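Local coordinates for protein probable starch synthase 4, chloroplastic/amyloplastic (Arabidopsis thaliana, PDB 6GNE) that is a probable plastid starch synthase of the GT-B glycosyltransferase class, a two-domain enzyme modelled here with adenosine-5'-diphosphate and glycans bound, at residues Y74-I86 / H95-W107. Sequence-based numbering, arbitrary orientation.
Sequences YFDGKLYKNKIWI and HFIEPQHPSKFFW
K83 and E98 face each other as a hydrogen-bonded pair in an antiparallel beta hairpin, strands 78-89 and 92-100, within the starch synthase catalytic domain of this GT-B protein. Their backbones are joined twice, and the straighter link runs from E98 N to K83 O at 2.8 Å. W85 and F96 form a second such pair of backbone hydrogen bonds further along. Strand 92-100 also lies parallel to strand 45-51, so the hairpin continues the domain's main sheet.

The packing is tight on the face carrying N82, I84, I97 and P99, all buried: I97 CG2 lies against N82 CB at 4.0 Å and I84 CD1 approaches the same methyl, while P99 reaches Y123 of helix 117-134. Past the end of strand 92-100 the chain turns and brings H101 and F105 against Y80 and F75. H101 puts its CD2 over the centre of the Y80 ring, 3.4 Å above the plane. With CG anti to the backbone N (chi1 -179°), its imidazole sits between P102 CD on one face and F105 CE2 on the other, while S103 N donates to H101 ND1 over 3.1 Å and helps to hold the ring's rotation. F105 in turn points an edge at the face of F75 in an offset edge-to-face pair, planes at 72°.

On the other face F96 is buried, but the end with K81, K83 and Q100 is looser and more open to solvent. The K81 chain leads away, exposed, and K83 bends so that its CD, rather than its amine, comes closest to Q100 OE1; K83 NZ stays 3.8 Å from that oxygen. Further along, W85 and E98 form a diagonal pair beside K52, which makes a cation-pi contact with the indole. E98 OE1 accepts the W85 NE1-H on its anti side, at 2.8 Å and 28° out of the carboxylate plane.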
loop_
_atom_site.group_PDB
_atom_site.type_symbol
_atom_site.label_atom_id
_atom_site.label_comp_id
_atom_site.label_asym_id
_atom_site.label_seq_id
_atom_site.Cartn_x
_atom_site.Cartn_y
_atom_site.Cartn_z
ATOM N N TYR A 74 -1.024 24.075 -16.697
ATOM C CA TYR A 74 -0.474 23.835 -18.028
ATOM C C TYR A 74 -0.601 22.396 -18.497
ATOM O O TYR A 74 -0.380 21.489 -17.741
ATOM C CB TYR A 74 1.009 24.244 -18.033
ATOM C CG TYR A 74 1.777 24.010 -19.328
ATOM C CD1 TYR A 74 2.365 22.763 -19.612
ATOM C CD2 TYR A 74 1.956 25.054 -20.255
ATOM C CE1 TYR A 74 3.083 22.561 -20.797
ATOM C CE2 TYR A 74 2.671 24.854 -21.438
ATOM C CZ TYR A 74 3.238 23.614 -21.693
ATOM O OH TYR A 74 3.931 23.408 -22.851
ATOM N N PHE A 75 -0.931 22.208 -19.769
ATOM C CA PHE A 75 -0.814 20.898 -20.439
ATOM C C PHE A 75 -0.825 21.058 -21.964
ATOM O O PHE A 75 -1.691 21.756 -22.475
ATOM C CB PHE A 75 -1.952 19.977 -20.019
ATOM C CG PHE A 75 -1.577 18.533 -19.973
ATOM C CD1 PHE A 75 -0.619 18.072 -19.058
ATOM C CD2 PHE A 75 -2.198 17.613 -20.806
ATOM C CE1 PHE A 75 -0.282 16.730 -19.000
ATOM C CE2 PHE A 75 -1.859 16.258 -20.749
ATOM C CZ PHE A 75 -0.908 15.823 -19.844
ATOM N N ASP A 76 0.128 20.436 -22.679
ATOM C CA ASP A 76 0.203 20.493 -24.168
ATOM C C ASP A 76 0.197 21.931 -24.697
ATOM O O ASP A 76 -0.516 22.234 -25.651
ATOM C CB ASP A 76 -0.941 19.681 -24.838
ATOM C CG ASP A 76 -0.835 18.152 -24.581
ATOM O OD1 ASP A 76 0.269 17.580 -24.661
ATOM O OD2 ASP A 76 -1.870 17.507 -24.322
ATOM N N GLY A 77 0.948 22.819 -24.037
ATOM C CA GLY A 77 1.064 24.235 -24.439
ATOM C C GLY A 77 -0.089 25.196 -24.149
ATOM O O GLY A 77 0.030 26.405 -24.402
ATOM N N LYS A 78 -1.202 24.664 -23.631
ATOM C CA LYS A 78 -2.400 25.437 -23.267
ATOM C C LYS A 78 -2.578 25.422 -21.748
ATOM O O LYS A 78 -2.045 24.540 -21.063
ATOM C CB LYS A 78 -3.637 24.820 -23.912
ATOM C CG LYS A 78 -3.738 25.020 -25.424
ATOM C CD LYS A 78 -4.327 23.812 -26.157
ATOM C CE LYS A 78 -5.395 24.207 -27.192
ATOM N NZ LYS A 78 -5.040 25.356 -28.104
ATOM N N LEU A 79 -3.306 26.416 -21.242
ATOM C CA LEU A 79 -3.745 26.459 -19.849
ATOM C C LEU A 79 -5.166 25.875 -19.725
ATOM O O LEU A 79 -6.014 26.066 -20.605
ATOM C CB LEU A 79 -3.687 27.894 -19.311
ATOM C CG LEU A 79 -2.317 28.611 -19.399
ATOM C CD1 LEU A 79 -2.418 30.049 -18.887
ATOM C CD2 LEU A 79 -1.208 27.858 -18.660
ATOM N N TYR A 80 -5.400 25.132 -18.643
ATOM C CA TYR A 80 -6.700 24.504 -18.370
ATOM C C TYR A 80 -7.197 24.803 -16.972
ATOM O O TYR A 80 -6.412 24.913 -16.030
ATOM C CB TYR A 80 -6.656 22.992 -18.561
ATOM C CG TYR A 80 -6.426 22.601 -19.983
ATOM C CD1 TYR A 80 -5.133 22.492 -20.490
ATOM C CD2 TYR A 80 -7.494 22.345 -20.833
ATOM C CE1 TYR A 80 -4.918 22.140 -21.816
ATOM C CE2 TYR A 80 -7.291 21.977 -22.156
ATOM C CZ TYR A 80 -6.008 21.884 -22.649
ATOM O OH TYR A 80 -5.815 21.543 -23.968
ATOM N N LYS A 81 -8.517 24.909 -16.848
ATOM C CA LYS A 81 -9.153 25.212 -15.569
ATOM C C LYS A 81 -9.265 23.984 -14.697
ATOM O O LYS A 81 -9.544 22.895 -15.193
ATOM C CB LYS A 81 -10.506 25.865 -15.805
ATOM C CG LYS A 81 -10.318 27.302 -16.263
ATOM C CD LYS A 81 -11.638 27.989 -16.554
ATOM C CE LYS A 81 -11.389 29.437 -16.954
ATOM N NZ LYS A 81 -12.497 29.940 -17.814
ATOM N N ASN A 82 -9.006 24.169 -13.405
ATOM C CA ASN A 82 -9.211 23.115 -12.391
ATOM C C ASN A 82 -10.105 23.614 -11.245
ATOM O O ASN A 82 -9.790 24.649 -10.657
ATOM C CB ASN A 82 -7.865 22.693 -11.793
ATOM C CG ASN A 82 -6.903 22.144 -12.823
ATOM O OD1 ASN A 82 -5.965 22.813 -13.219
ATOM N ND2 ASN A 82 -7.121 20.923 -13.243
ATOM N N LYS A 83 -11.203 22.909 -10.951
ATOM C CA LYS A 83 -12.000 23.136 -9.725
ATOM C C LYS A 83 -11.232 22.525 -8.558
ATOM O O LYS A 83 -10.851 21.372 -8.620
ATOM C CB LYS A 83 -13.421 22.475 -9.756
ATOM C CG LYS A 83 -14.605 23.402 -9.986
ATOM C CD LYS A 83 -14.525 24.071 -11.363
ATOM C CE LYS A 83 -14.919 25.569 -11.420
ATOM N NZ LYS A 83 -16.310 25.799 -11.902
ATOM N N ILE A 84 -11.027 23.307 -7.504
ATOM C CA ILE A 84 -10.378 22.834 -6.287
ATOM C C ILE A 84 -11.441 22.553 -5.215
ATOM O O ILE A 84 -12.338 23.390 -4.968
ATOM C CB ILE A 84 -9.356 23.864 -5.766
ATOM C CG1 ILE A 84 -8.378 24.260 -6.888
ATOM C CG2 ILE A 84 -8.584 23.328 -4.565
ATOM C CD1 ILE A 84 -7.760 23.091 -7.637
ATOM N N TRP A 85 -11.337 21.370 -4.595
ATOM C CA TRP A 85 -12.216 20.994 -3.496
ATOM C C TRP A 85 -11.384 20.833 -2.239
ATOM O O TRP A 85 -10.235 20.428 -2.338
ATOM C CB TRP A 85 -12.921 19.675 -3.800
ATOM C CG TRP A 85 -13.839 19.694 -4.970
ATOM C CD1 TRP A 85 -13.493 19.849 -6.282
ATOM C CD2 TRP A 85 -15.260 19.552 -4.945
ATOM N NE1 TRP A 85 -14.601 19.815 -7.068
ATOM C CE2 TRP A 85 -15.703 19.628 -6.276
ATOM C CE3 TRP A 85 -16.196 19.341 -3.932
ATOM C CZ2 TRP A 85 -17.055 19.522 -6.622
ATOM C CZ3 TRP A 85 -17.511 19.230 -4.268
ATOM C CH2 TRP A 85 -17.936 19.342 -5.607
ATOM N N ILE A 86 -11.965 21.127 -1.069
ATOM C CA ILE A 86 -11.309 20.750 0.196
ATOM C C ILE A 86 -12.236 19.972 1.072
ATOM O O ILE A 86 -13.431 20.112 0.990
ATOM C CB ILE A 86 -10.729 21.941 1.022
ATOM C CG1 ILE A 86 -11.822 22.778 1.691
ATOM C CG2 ILE A 86 -9.862 22.828 0.144
ATOM C CD1 ILE A 86 -11.331 24.072 2.332
ATOM N N HIS A 95 -6.926 18.425 -0.400
ATOM C CA HIS A 95 -7.274 19.215 -1.571
ATOM C C HIS A 95 -7.469 18.225 -2.703
ATOM O O HIS A 95 -6.552 17.504 -3.055
ATOM C CB HIS A 95 -6.159 20.223 -1.918
ATOM C CG HIS A 95 -6.138 21.424 -1.023
ATOM N ND1 HIS A 95 -5.437 21.452 0.169
ATOM C CD2 HIS A 95 -6.766 22.627 -1.125
ATOM C CE1 HIS A 95 -5.625 22.627 0.751
ATOM N NE2 HIS A 95 -6.433 23.353 -0.006
ATOM N N PHE A 96 -8.678 18.177 -3.249
ATOM C CA PHE A 96 -9.004 17.325 -4.386
ATOM C C PHE A 96 -9.049 18.168 -5.650
ATOM O O PHE A 96 -9.778 19.156 -5.716
ATOM C CB PHE A 96 -10.371 16.672 -4.207
ATOM C CG PHE A 96 -10.561 15.930 -2.918
ATOM C CD1 PHE A 96 -11.041 16.579 -1.800
ATOM C CD2 PHE A 96 -10.311 14.577 -2.843
ATOM C CE1 PHE A 96 -11.248 15.894 -0.626
ATOM C CE2 PHE A 96 -10.515 13.873 -1.666
ATOM C CZ PHE A 96 -10.970 14.543 -0.555
ATOM N N ILE A 97 -8.278 17.793 -6.661
ATOM C CA ILE A 97 -8.229 18.551 -7.912
ATOM C C ILE A 97 -9.209 17.932 -8.900
ATOM O O ILE A 97 -9.110 16.749 -9.213
ATOM C CB ILE A 97 -6.795 18.581 -8.483
ATOM C CG1 ILE A 97 -5.818 19.166 -7.440
ATOM C CG2 ILE A 97 -6.718 19.403 -9.743
ATOM C CD1 ILE A 97 -4.396 19.341 -7.968
ATOM N N GLU A 98 -10.163 18.732 -9.366
ATOM C CA GLU A 98 -11.094 18.333 -10.432
ATOM C C GLU A 98 -10.761 19.045 -11.760
ATOM O O GLU A 98 -11.157 20.190 -11.949
ATOM C CB GLU A 98 -12.532 18.620 -10.011
ATOM C CG GLU A 98 -13.550 17.940 -10.889
ATOM C CD GLU A 98 -14.993 18.200 -10.510
ATOM O OE1 GLU A 98 -15.351 19.064 -9.644
ATOM O OE2 GLU A 98 -15.789 17.512 -11.167
ATOM N N PRO A 99 -10.035 18.375 -12.677
ATOM C CA PRO A 99 -9.702 19.059 -13.937
ATOM C C PRO A 99 -10.883 19.253 -14.866
ATOM O O PRO A 99 -11.804 18.440 -14.914
ATOM C CB PRO A 99 -8.660 18.143 -14.588
ATOM C CG PRO A 99 -8.136 17.305 -13.468
ATOM C CD PRO A 99 -9.330 17.089 -12.567
ATOM N N GLN A 100 -10.844 20.364 -15.580
ATOM C CA GLN A 100 -11.841 20.720 -16.582
ATOM C C GLN A 100 -11.016 20.699 -17.876
ATOM O O GLN A 100 -10.717 21.740 -18.480
ATOM C CB GLN A 100 -12.433 22.123 -16.314
ATOM C CG GLN A 100 -12.799 22.473 -14.872
ATOM C CD GLN A 100 -14.269 22.312 -14.559
ATOM O OE1 GLN A 100 -15.000 23.301 -14.460
ATOM N NE2 GLN A 100 -14.704 21.064 -14.411
ATOM N N HIS A 101 -10.528 19.517 -18.212
ATOM C CA HIS A 101 -9.815 19.278 -19.448
ATOM C C HIS A 101 -10.755 18.381 -20.231
ATOM O O HIS A 101 -11.316 17.461 -19.657
ATOM C CB HIS A 101 -8.492 18.562 -19.136
ATOM C CG HIS A 101 -7.647 18.280 -20.336
ATOM N ND1 HIS A 101 -7.944 17.274 -21.226
ATOM C CD2 HIS A 101 -6.499 18.848 -20.785
ATOM C CE1 HIS A 101 -7.025 17.236 -22.176
ATOM N NE2 HIS A 101 -6.139 18.183 -21.932
ATOM N N PRO A 102 -10.927 18.612 -21.547
ATOM C CA PRO A 102 -11.927 17.817 -22.316
ATOM C C PRO A 102 -11.784 16.282 -22.226
ATOM O O PRO A 102 -12.762 15.581 -22.384
ATOM C CB PRO A 102 -11.755 18.291 -23.767
ATOM C CG PRO A 102 -10.630 19.259 -23.769
ATOM C CD PRO A 102 -10.297 19.661 -22.362
ATOM N N SER A 103 -10.572 15.785 -21.988
ATOM C CA SER A 103 -10.285 14.340 -21.815
ATOM C C SER A 103 -10.810 13.697 -20.522
ATOM O O SER A 103 -10.774 12.475 -20.396
ATOM C CB SER A 103 -8.771 14.073 -21.877
ATOM O OG SER A 103 -8.181 14.517 -23.086
ATOM N N LYS A 104 -11.252 14.504 -19.558
ATOM C CA LYS A 104 -11.989 14.014 -18.385
ATOM C C LYS A 104 -11.188 12.988 -17.628
ATOM O O LYS A 104 -11.603 11.835 -17.445
ATOM C CB LYS A 104 -13.356 13.468 -18.803
ATOM C CG LYS A 104 -14.279 14.556 -19.310
ATOM C CD LYS A 104 -15.584 13.934 -19.866
ATOM C CE LYS A 104 -16.876 14.681 -19.479
ATOM N NZ LYS A 104 -17.763 13.956 -18.478
ATOM N N PHE A 105 -10.020 13.423 -17.185
ATOM C CA PHE A 105 -9.025 12.503 -16.686
ATOM C C PHE A 105 -9.485 11.714 -15.476
ATOM O O PHE A 105 -9.165 10.537 -15.368
ATOM C CB PHE A 105 -7.730 13.239 -16.354
ATOM C CG PHE A 105 -7.030 13.835 -17.550
ATOM C CD1 PHE A 105 -6.704 13.049 -18.659
ATOM C CD2 PHE A 105 -6.655 15.179 -17.549
ATOM C CE1 PHE A 105 -6.050 13.602 -19.760
ATOM C CE2 PHE A 105 -6.001 15.729 -18.635
ATOM C CZ PHE A 105 -5.697 14.935 -19.749
ATOM N N PHE A 106 -10.231 12.333 -14.572
ATOM C CA PHE A 106 -10.670 11.645 -13.354
ATOM C C PHE A 106 -12.171 11.429 -13.276
ATOM O O PHE A 106 -12.769 11.453 -12.203
ATOM C CB PHE A 106 -10.089 12.366 -12.146
ATOM C CG PHE A 106 -8.608 12.432 -12.199
ATOM C CD1 PHE A 106 -7.864 11.277 -12.073
ATOM C CD2 PHE A 106 -7.951 13.624 -12.471
ATOM C CE1 PHE A 106 -6.490 11.312 -12.179
ATOM C CE2 PHE A 106 -6.567 13.667 -12.570
ATOM C CZ PHE A 106 -5.838 12.506 -12.431
ATOM N N TRP A 107 -12.744 11.127 -14.437
ATOM C CA TRP A 107 -14.162 10.893 -14.605
ATOM C C TRP A 107 -14.368 9.595 -15.400
ATOM O O TRP A 107 -15.255 9.518 -16.226
ATOM C CB TRP A 107 -14.714 12.085 -15.372
ATOM C CG TRP A 107 -15.769 12.903 -14.715
ATOM C CD1 TRP A 107 -16.884 12.461 -14.033
ATOM C CD2 TRP A 107 -15.870 14.334 -14.777
ATOM N NE1 TRP A 107 -17.642 13.537 -13.624
ATOM C CE2 TRP A 107 -17.056 14.698 -14.079
ATOM C CE3 TRP A 107 -15.079 15.348 -15.366
ATOM C CZ2 TRP A 107 -17.464 16.051 -13.939
ATOM C CZ3 TRP A 107 -15.477 16.686 -15.221
ATOM C CH2 TRP A 107 -16.660 17.025 -14.511
#